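Local coordinates for adhesion and penetration protein autotransporter (Haemophilus influenzae, PDB 3SYJ) that promotes bacterial aggregation and adherence to and invasion of host cells, and is a probable serine protease of the autotransporter family, at residues L723-L729 and Q743-L749; T754-A760 and Q773-S779. All coordinates share one frame; numbering follows the deposited sequence.

Interaction 1. Residues L723-L729 and Q743-L749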
ATOM      1  N   LEU A 723      -3.700 -16.485 -10.752  1.00 24.40           N
ATOM      2  CA  LEU A 723      -3.886 -16.185  -9.339  1.00 24.99           C
ATOM      3  C   LEU A 723      -4.142 -14.698  -9.158  1.00 28.97           C
ATOM      4  O   LEU A 723      -3.272 -13.873  -9.431  1.00 29.25           O
ATOM      5  CB  LEU A 723      -2.660 -16.613  -8.533  1.00 23.57           C
ATOM      6  CG  LEU A 723      -2.674 -16.409  -7.016  1.00 26.23           C
ATOM      7  CD1 LEU A 723      -3.944 -16.950  -6.355  1.00 22.43           C
ATOM      8  CD2 LEU A 723      -1.450 -17.059  -6.398  1.00 25.40           C
ATOM      9  N   ASN A 724      -5.347 -14.356  -8.715  1.00 26.17           N
ATOM     10  CA  ASN A 724      -5.676 -12.973  -8.421  1.00 24.45           C
ATOM     11  C   ASN A 724      -5.630 -12.765  -6.917  1.00 27.26           C
ATOM     12  O   ASN A 724      -6.666 -12.638  -6.262  1.00 29.44           O
ATOM     13  CB  ASN A 724      -7.052 -12.621  -8.986  1.00 19.97           C
ATOM     14  CG  ASN A 724      -7.100 -12.723 -10.508  1.00 26.22           C
ATOM     15  OD1 ASN A 724      -6.256 -12.161 -11.209  1.00 27.64           O
ATOM     16  ND2 ASN A 724      -8.091 -13.440 -11.022  1.00 25.09           N
ATOM     17  N   GLY A 725      -4.416 -12.758  -6.372  1.00 28.58           N
ATOM     18  CA  GLY A 725      -4.215 -12.633  -4.939  1.00 23.06           C
ATOM     19  C   GLY A 725      -2.756 -12.816  -4.558  1.00 26.28           C
ATOM     20  O   GLY A 725      -1.910 -13.074  -5.418  1.00 24.69           O
ATOM     21  N   ASN A 726      -2.463 -12.676  -3.266  1.00 29.70           N
ATOM     22  CA  ASN A 726      -1.097 -12.807  -2.755  1.00 29.08           C
ATOM     23  C   ASN A 726      -0.791 -14.226  -2.283  1.00 30.78           C
ATOM     24  O   ASN A 726      -1.696 -15.007  -1.997  1.00 29.56           O
ATOM     25  CB  ASN A 726      -0.852 -11.840  -1.591  1.00 27.07           C
ATOM     26  CG  ASN A 726      -1.288 -10.419  -1.900  1.00 28.08           C
ATOM     27  OD1 ASN A 726      -0.990  -9.874  -2.963  1.00 28.88           O
ATOM     28  ND2 ASN A 726      -1.994  -9.806  -0.956  1.00 27.73           N
ATOM     29  N   VAL A 727       0.494 -14.548  -2.197  1.00 29.26           N
ATOM     30  CA  VAL A 727       0.931 -15.795  -1.592  1.00 26.22           C
ATOM     31  C   VAL A 727       1.833 -15.472  -0.406  1.00 29.59           C
ATOM     32  O   VAL A 727       2.693 -14.592  -0.489  1.00 26.71           O
ATOM     33  CB  VAL A 727       1.707 -16.677  -2.586  1.00 32.12           C
ATOM     34  CG1 VAL A 727       2.160 -17.965  -1.915  1.00 30.50           C
ATOM     35  CG2 VAL A 727       0.865 -16.973  -3.819  1.00 29.77           C
ATOM     36  N   THR A 728       1.626 -16.186   0.696  1.00 33.20           N
ATOM     37  CA  THR A 728       2.437 -16.023   1.896  1.00 30.31           C
ATOM     38  C   THR A 728       2.963 -17.374   2.374  1.00 31.89           C
ATOM     39  O   THR A 728       2.213 -18.341   2.482  1.00 34.60           O
ATOM     40  CB  THR A 728       1.628 -15.366   3.007  1.00 32.02           C
ATOM     41  OG1 THR A 728       1.148 -14.098   2.546  1.00 33.58           O
ATOM     42  CG2 THR A 728       2.483 -15.162   4.245  1.00 32.93           C
ATOM     43  N   LEU A 729       4.255 -17.447   2.657  1.00 29.75           N
ATOM     44  CA  LEU A 729       4.864 -18.721   2.993  1.00 31.69           C
ATOM     45  C   LEU A 729       5.657 -18.624   4.277  1.00 34.47           C
ATOM     46  O   LEU A 729       6.306 -17.616   4.541  1.00 37.61           O
ATOM     47  CB  LEU A 729       5.775 -19.201   1.864  1.00 32.81           C
ATOM     48  CG  LEU A 729       5.123 -19.383   0.500  1.00 27.47           C
ATOM     49  CD1 LEU A 729       5.094 -18.055  -0.219  1.00 28.47           C
ATOM     50  CD2 LEU A 729       5.886 -20.413  -0.306  1.00 33.55           C
ATOM     51  N   GLN A 743       0.256 -14.531 -12.168  1.00 25.54           N
ATOM     52  CA  GLN A 743      -0.201 -14.080 -10.857  1.00 31.93           C
ATOM     53  C   GLN A 743      -0.281 -12.563 -10.779  1.00 29.98           C
ATOM     54  O   GLN A 743       0.687 -11.870 -11.072  1.00 29.03           O
ATOM     55  CB  GLN A 743       0.700 -14.584  -9.725  1.00 31.70           C
ATOM     56  CG  GLN A 743       0.346 -13.933  -8.383  1.00 27.30           C
ATOM     57  CD  GLN A 743       1.246 -14.362  -7.239  1.00 28.60           C
ATOM     58  OE1 GLN A 743       2.233 -15.072  -7.436  1.00 28.70           O
ATOM     59  NE2 GLN A 743       0.908 -13.923  -6.028  1.00 32.22           N
ATOM     60  N   ILE A 744      -1.440 -12.050 -10.388  1.00 23.84           N
ATOM     61  CA  ILE A 744      -1.552 -10.639 -10.063  1.00 31.25           C
ATOM     62  C   ILE A 744      -1.619 -10.533  -8.552  1.00 31.59           C
ATOM     63  O   ILE A 744      -2.691 -10.672  -7.956  1.00 25.79           O
ATOM     64  CB  ILE A 744      -2.797  -9.981 -10.670  1.00 27.16           C
ATOM     65  CG1 ILE A 744      -2.983 -10.415 -12.123  1.00 28.37           C
ATOM     66  CG2 ILE A 744      -2.685  -8.468 -10.573  1.00 26.43           C
ATOM     67  CD1 ILE A 744      -1.907  -9.925 -13.044  1.00 31.98           C
ATOM     68  N   GLY A 745      -0.458 -10.306  -7.944  1.00 28.38           N
ATOM     69  CA  GLY A 745      -0.331 -10.224  -6.502  1.00 30.35           C
ATOM     70  C   GLY A 745       1.110 -10.396  -6.061  1.00 29.58           C
ATOM     71  O   GLY A 745       1.992 -10.638  -6.883  1.00 28.87           O
ATOM     72  N   ASN A 746       1.352 -10.276  -4.760  1.00 25.14           N
ATOM     73  CA  ASN A 746       2.708 -10.359  -4.227  1.00 26.54           C
ATOM     74  C   ASN A 746       3.043 -11.714  -3.616  1.00 27.04           C
ATOM     75  O   ASN A 746       2.154 -12.498  -3.286  1.00 28.25           O
ATOM     76  CB  ASN A 746       2.932  -9.260  -3.189  1.00 27.19           C
ATOM     77  CG  ASN A 746       2.589  -7.887  -3.721  1.00 29.54           C
ATOM     78  OD1 ASN A 746       2.963  -7.532  -4.835  1.00 31.72           O
ATOM     79  ND2 ASN A 746       1.866  -7.107  -2.926  1.00 28.82           N
ATOM     80  N   ILE A 747       4.338 -11.978  -3.468  1.00 27.01           N
ATOM     81  CA  ILE A 747       4.812 -13.158  -2.759  1.00 26.63           C
ATOM     82  C   ILE A 747       5.631 -12.734  -1.553  1.00 27.64           C
ATOM     83  O   ILE A 747       6.531 -11.906  -1.664  1.00 31.05           O
ATOM     84  CB  ILE A 747       5.686 -14.042  -3.652  1.00 31.15           C
ATOM     85  CG1 ILE A 747       4.890 -14.520  -4.867  1.00 29.80           C
ATOM     86  CG2 ILE A 747       6.229 -15.217  -2.856  1.00 23.54           C
ATOM     87  CD1 ILE A 747       5.709 -15.325  -5.848  1.00 30.82           C
ATOM     88  N   ARG A 748       5.316 -13.306  -0.398  1.00 31.87           N
ATOM     89  CA  ARG A 748       5.980 -12.938   0.845  1.00 28.77           C
ATOM     90  C   ARG A 748       6.527 -14.189   1.524  1.00 32.61           C
ATOM     91  O   ARG A 748       5.761 -15.016   2.004  1.00 33.49           O
ATOM     92  CB  ARG A 748       4.986 -12.225   1.762  1.00 32.57           C
ATOM     93  CG  ARG A 748       5.463 -11.997   3.190  1.00 41.34           C
ATOM     94  CD  ARG A 748       6.173 -10.661   3.350  1.00 51.59           C
ATOM     95  NE  ARG A 748       6.509 -10.407   4.748  1.00 59.78           N
ATOM     96  CZ  ARG A 748       7.571 -10.917   5.370  1.00 62.41           C
ATOM     97  NH1 ARG A 748       8.415 -11.711   4.711  1.00 50.78           N
ATOM     98  NH2 ARG A 748       7.791 -10.634   6.652  1.00 57.90           N
ATOM     99  N   LEU A 749       7.849 -14.331   1.560  1.00 32.62           N
ATOM    100  CA  LEU A 749       8.460 -15.533   2.117  1.00 36.03           C
ATOM    101  C   LEU A 749       9.196 -15.282   3.425  1.00 35.93           C
ATOM    102  O   LEU A 749       9.990 -14.351   3.526  1.00 39.69           O
ATOM    103  CB  LEU A 749       9.424 -16.163   1.114  1.00 33.57           C
ATOM    104  CG  LEU A 749       8.872 -16.505  -0.265  1.00 36.71           C
ATOM    105  CD1 LEU A 749       9.068 -15.330  -1.215  1.00 32.32           C
ATOM    106  CD2 LEU A 749       9.572 -17.743  -0.791  1.00 37.73           C
TER
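Asn726 and Asn746, one above the other at equivalent bends of two successive coils, are joined by the straightest bond of the contact: the backbone N-H of Asn746 points at OD1 of Asn726, N to OD1 3.0 Å, with 177° at the hydrogen. The donor sits somewhat out of the plane of the amide it meets. Asn726 holds its amide beside its own backbone N (chi1 -49°), which brings OD1 down over the neighbouring coil. From the strand before the bend, Gln743 reaches forward beneath it on the buried face. With CG opposite the backbone N and the chain extended beyond it, NE2 gives a bond to the backbone O of Gly725 at 3.0 Å, arriving in the carbonyl plane. The same NE2 has a weak bond to Asn746 O, so one amide nitrogen serves backbone acceptors on both coils, and it also lies 3.8 Å from CG2 of Val727. CD2 of Leu723 runs alongside Gln743, 3.9 Å from its CD.

Regular parallel pairing flanks the bend. Before it, Ile744 N bonds to Leu723 O; after it, strands 727-729 and 747-749 run nearly parallel, linked through Val727 N to Asn746 O and continuing to Leu729. There CD1 of Leu729 crosses to CG2 of Ile747 at 4.0 Å, on the buried face. Further out, Phe735 packs on Val727, Leu729 and Gln743, while Leu762 of the following coil touches Gln743 and Ile747. OD1 of Asn746 accepts from the backbone N of Asn765, repeating the link one coil on. The arrangement resembles the asparagine ladders of parallel beta-helices, each OD1 taking the backbone N-H of the next asparagine. Side chains thus add to the backbone bonds between coils, and the buried glutamine amide supplies an N-H to Gly725 O, where no backbone N-H is bonded to it across the contact.

Interaction 2. Residues T754-A760 and Q773-S779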
ATOM      1  N   THR A 754      10.249 -21.392   0.245  1.00 37.02           N
ATOM      2  CA  THR A 754      10.830 -21.246  -1.080  1.00 36.36           C
ATOM      3  C   THR A 754       9.763 -20.872  -2.099  1.00 36.95           C
ATOM      4  O   THR A 754       8.636 -21.360  -2.034  1.00 36.30           O
ATOM      5  CB  THR A 754      11.465 -22.560  -1.547  1.00 39.75           C
ATOM      6  OG1 THR A 754      12.522 -22.926  -0.652  1.00 45.09           O
ATOM      7  CG2 THR A 754      12.018 -22.413  -2.954  1.00 41.44           C
ATOM      8  N   ALA A 755      10.121 -20.010  -3.044  1.00 34.56           N
ATOM      9  CA  ALA A 755       9.221 -19.680  -4.144  1.00 35.96           C
ATOM     10  C   ALA A 755       9.963 -19.735  -5.469  1.00 36.40           C
ATOM     11  O   ALA A 755      11.153 -19.443  -5.530  1.00 39.15           O
ATOM     12  CB  ALA A 755       8.593 -18.314  -3.936  1.00 36.16           C
ATOM     13  N   THR A 756       9.257 -20.114  -6.530  1.00 33.80           N
ATOM     14  CA  THR A 756       9.865 -20.231  -7.845  1.00 26.51           C
ATOM     15  C   THR A 756       8.913 -19.773  -8.932  1.00 31.46           C
ATOM     16  O   THR A 756       7.746 -20.153  -8.944  1.00 33.84           O
ATOM     17  CB  THR A 756      10.253 -21.681  -8.151  1.00 29.93           C
ATOM     18  OG1 THR A 756      11.231 -22.124  -7.206  1.00 36.95           O
ATOM     19  CG2 THR A 756      10.817 -21.798  -9.559  1.00 32.40           C
ATOM     20  N   VAL A 757       9.409 -18.954  -9.846  1.00 34.02           N
ATOM     21  CA  VAL A 757       8.644 -18.594 -11.028  1.00 29.22           C
ATOM     22  C   VAL A 757       9.372 -19.173 -12.222  1.00 29.24           C
ATOM     23  O   VAL A 757      10.390 -18.631 -12.660  1.00 32.38           O
ATOM     24  CB  VAL A 757       8.503 -17.063 -11.186  1.00 27.25           C
ATOM     25  CG1 VAL A 757       7.875 -16.720 -12.529  1.00 24.74           C
ATOM     26  CG2 VAL A 757       7.684 -16.480 -10.045  1.00 27.78           C
ATOM     27  N   ASP A 758       8.866 -20.292 -12.728  1.00 33.29           N
ATOM     28  CA  ASP A 758       9.486 -20.972 -13.860  1.00 32.54           C
ATOM     29  C   ASP A 758       8.678 -20.753 -15.134  1.00 30.20           C
ATOM     30  O   ASP A 758       7.585 -21.295 -15.291  1.00 33.79           O
ATOM     31  CB  ASP A 758       9.640 -22.470 -13.566  1.00 31.54           C
ATOM     32  CG  ASP A 758      10.425 -23.203 -14.646  1.00 35.38           C
ATOM     33  OD1 ASP A 758      10.430 -22.734 -15.802  1.00 35.08           O
ATOM     34  OD2 ASP A 758      11.033 -24.251 -14.337  1.00 41.67           O
ATOM     35  N   ASN A 759       9.225 -19.963 -16.048  1.00 31.88           N
ATOM     36  CA  ASN A 759       8.539 -19.651 -17.294  1.00 28.60           C
ATOM     37  C   ASN A 759       7.093 -19.242 -17.028  1.00 30.99           C
ATOM     38  O   ASN A 759       6.160 -19.818 -17.580  1.00 30.70           O
ATOM     39  CB  ASN A 759       8.590 -20.845 -18.248  1.00 31.45           C
ATOM     40  CG  ASN A 759       8.046 -20.512 -19.632  1.00 33.54           C
ATOM     41  OD1 ASN A 759       8.201 -19.393 -20.122  1.00 34.66           O
ATOM     42  ND2 ASN A 759       7.408 -21.488 -20.266  1.00 30.09           N
ATOM     43  N   ALA A 760       6.914 -18.248 -16.169  1.00 29.78           N
ATOM     44  CA  ALA A 760       5.588 -17.740 -15.857  1.00 30.60           C
ATOM     45  C   ALA A 760       5.648 -16.243 -15.593  1.00 32.30           C
ATOM     46  O   ALA A 760       6.722 -15.643 -15.627  1.00 28.83           O
ATOM     47  CB  ALA A 760       5.009 -18.469 -14.658  1.00 31.42           C
ATOM     48  N   GLN A 773      14.043 -18.413   0.225  1.00 43.73           N
ATOM     49  CA  GLN A 773      14.675 -18.370  -1.087  1.00 41.89           C
ATOM     50  C   GLN A 773      13.666 -18.114  -2.200  1.00 42.42           C
ATOM     51  O   GLN A 773      12.568 -18.675  -2.201  1.00 40.89           O
ATOM     52  CB  GLN A 773      15.433 -19.668  -1.370  1.00 38.82           C
ATOM     53  CG  GLN A 773      16.651 -19.866  -0.491  1.00 50.69           C
ATOM     54  CD  GLN A 773      17.658 -20.836  -1.092  1.00 54.86           C
ATOM     55  OE1 GLN A 773      18.461 -21.437  -0.375  1.00 58.79           O
ATOM     56  NE2 GLN A 773      17.621 -20.991  -2.414  1.00 41.44           N
ATOM     57  N   PHE A 774      14.050 -17.264  -3.146  1.00 38.76           N
ATOM     58  CA  PHE A 774      13.230 -17.001  -4.319  1.00 35.14           C
ATOM     59  C   PHE A 774      14.001 -17.317  -5.586  1.00 37.78           C
ATOM     60  O   PHE A 774      15.112 -16.824  -5.791  1.00 38.18           O
ATOM     61  CB  PHE A 774      12.752 -15.549  -4.357  1.00 32.42           C
ATOM     62  CG  PHE A 774      11.985 -15.196  -5.607  1.00 35.49           C
ATOM     63  CD1 PHE A 774      10.722 -15.724  -5.834  1.00 35.43           C
ATOM     64  CD2 PHE A 774      12.524 -14.334  -6.552  1.00 32.31           C
ATOM     65  CE1 PHE A 774      10.012 -15.397  -6.980  1.00 31.59           C
ATOM     66  CE2 PHE A 774      11.822 -14.003  -7.698  1.00 28.86           C
ATOM     67  CZ  PHE A 774      10.563 -14.537  -7.911  1.00 34.39           C
ATOM     68  N   SER A 775      13.394 -18.132  -6.439  1.00 35.49           N
ATOM     69  CA  SER A 775      14.037 -18.579  -7.656  1.00 31.56           C
ATOM     70  C   SER A 775      13.245 -18.142  -8.897  1.00 35.67           C
ATOM     71  O   SER A 775      12.034 -18.348  -8.992  1.00 33.94           O
ATOM     72  CB  SER A 775      14.219 -20.095  -7.617  1.00 32.23           C
ATOM     73  OG  SER A 775      15.147 -20.525  -8.595  1.00 46.13           O
ATOM     74  N   LEU A 776      13.948 -17.527  -9.840  1.00 34.79           N
ATOM     75  CA  LEU A 776      13.346 -17.040 -11.069  1.00 31.21           C
ATOM     76  C   LEU A 776      14.021 -17.737 -12.232  1.00 35.24           C
ATOM     77  O   LEU A 776      15.188 -17.476 -12.521  1.00 39.66           O
ATOM     78  CB  LEU A 776      13.560 -15.535 -11.177  1.00 30.38           C
ATOM     79  CG  LEU A 776      12.956 -14.809 -12.371  1.00 33.80           C
ATOM     80  CD1 LEU A 776      11.445 -14.970 -12.379  1.00 32.41           C
ATOM     81  CD2 LEU A 776      13.338 -13.346 -12.304  1.00 35.64           C
ATOM     82  N   LYS A 777      13.300 -18.637 -12.891  1.00 35.43           N
ATOM     83  CA  LYS A 777      13.882 -19.426 -13.971  1.00 37.88           C
ATOM     84  C   LYS A 777      13.143 -19.195 -15.273  1.00 34.94           C
ATOM     85  O   LYS A 777      11.918 -19.144 -15.291  1.00 32.96           O
ATOM     86  CB  LYS A 777      13.834 -20.919 -13.637  1.00 35.53           C
ATOM     87  CG  LYS A 777      14.191 -21.254 -12.208  1.00 39.18           C
ATOM     88  CD  LYS A 777      14.145 -22.756 -11.963  1.00 44.83           C
ATOM     89  CE  LYS A 777      14.407 -23.075 -10.494  1.00 52.68           C
ATOM     90  NZ  LYS A 777      14.579 -24.536 -10.248  1.00 54.57           N
ATOM     91  N   ASN A 778      13.895 -19.062 -16.361  1.00 35.38           N
ATOM     92  CA  ASN A 778      13.309 -19.011 -17.692  1.00 33.30           C
ATOM     93  C   ASN A 778      12.145 -18.039 -17.771  1.00 31.88           C
ATOM     94  O   ASN A 778      11.163 -18.293 -18.465  1.00 33.03           O
ATOM     95  CB  ASN A 778      12.842 -20.404 -18.111  1.00 33.28           C
ATOM     96  CG  ASN A 778      13.919 -21.451 -17.936  1.00 41.74           C
ATOM     97  OD1 ASN A 778      13.937 -22.182 -16.944  1.00 46.53           O
ATOM     98  ND2 ASN A 778      14.837 -21.519 -18.888  1.00 44.38           N
ATOM     99  N   SER A 779      12.260 -16.925 -17.059  1.00 29.42           N
ATOM    100  CA  SER A 779      11.184 -15.948 -17.016  1.00 30.80           C
ATOM    101  C   SER A 779      11.718 -14.539 -17.159  1.00 33.41           C
ATOM    102  O   SER A 779      12.907 -14.287 -16.970  1.00 32.46           O
ATOM    103  CB  SER A 779      10.427 -16.046 -15.691  1.00 31.72           C
ATOM    104  OG  SER A 779       9.997 -17.371 -15.432  1.00 36.37           O
TER
HETATM  105  O   HOH W   1      12.866 -24.173  -7.686  1.00 42.38           O
HETATM  106  O   HOH W   2      11.617 -25.056 -11.807  1.00 47.94           O
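Asn759 N and Ser779 OG both donate to Lys777 O where strands 754-758 and 773-777 end. The N-H of Asn759 reaches Lys777 O across the contact at 2.9 Å, and the hydroxyl of Ser779 donates to it at 2.6 Å from OG, the two coming from opposite faces of the carbonyl plane. With its proton committed to that carbonyl, Ser779 OG in turn accepts from Ala760 N at 3.3 Å. Its position follows from chi1 -53°, which sets OG back beside the serine's own N and over the loop at 759-760. The hydroxyl thus ties two backbone groups together just after the regular pairing stops.

Along the strands, the N-H groups of Ala755 and Val757 are taken by Gln773 O and Ser775 O, while Ala755 O and Val757 O receive the N-H groups of Ser775 and Lys777. The other backbone edge of 754-758 is engaged by the preceding coil, with backbone hydrogen bonds between Thr754, Thr756 and Asp758 and residues including Phe735 and Leu737.

On the face of Thr756, Asp758 and Lys777, the lysine chain lies extended beyond CG, its CE 3.9 Å from CG2 of Thr756. NZ donates to a water that is also hydrogen-bonded to Thr756 OG1, and more weakly to a second water that donates to Asp758 OD2 at 2.7 Å. Lys777 NZ and Asp758 OD2 are 5.4 Å apart, bridged by that second water, one leg of the bridge being weak. The inward face is apolar: CB of Ala755 meets the Phe774 ring at its edge, 3.9 Å from CD1, Val757 CG2 also lies at that ring's edge, and Leu776 CD1 packs 3.8 Å from Val757 CB. In-register parallel strands stacked coil upon coil, apolar inside and polar outside, are typical of the right-handed beta-helix of autotransporter passenger domains.

Interactions 1 and 2 belong to the same beta-helical stem, far from the probable protease site, and each joins a coil to the next through parallel pairing. Strand 747-749 of interaction 1 is followed, after a short connection, by strand 754-758 of interaction 2, and the contacts pack together through Leu749 and Leu729 against the backbone around Thr754 and Ala755. Both bury mainly apolar side chains, but interaction 1 also buries Gln743, whereas the inner face of interaction 2 is carried by Ala755, Val757, Phe774 and Leu776. Interaction 1 straddles a bend between short strands, bridged by amide side chains. Interaction 2 pairs five residues without a break; its side-chain bonding across the contact comes from a serine at the terminal turn, with waters joining groups on the outer face.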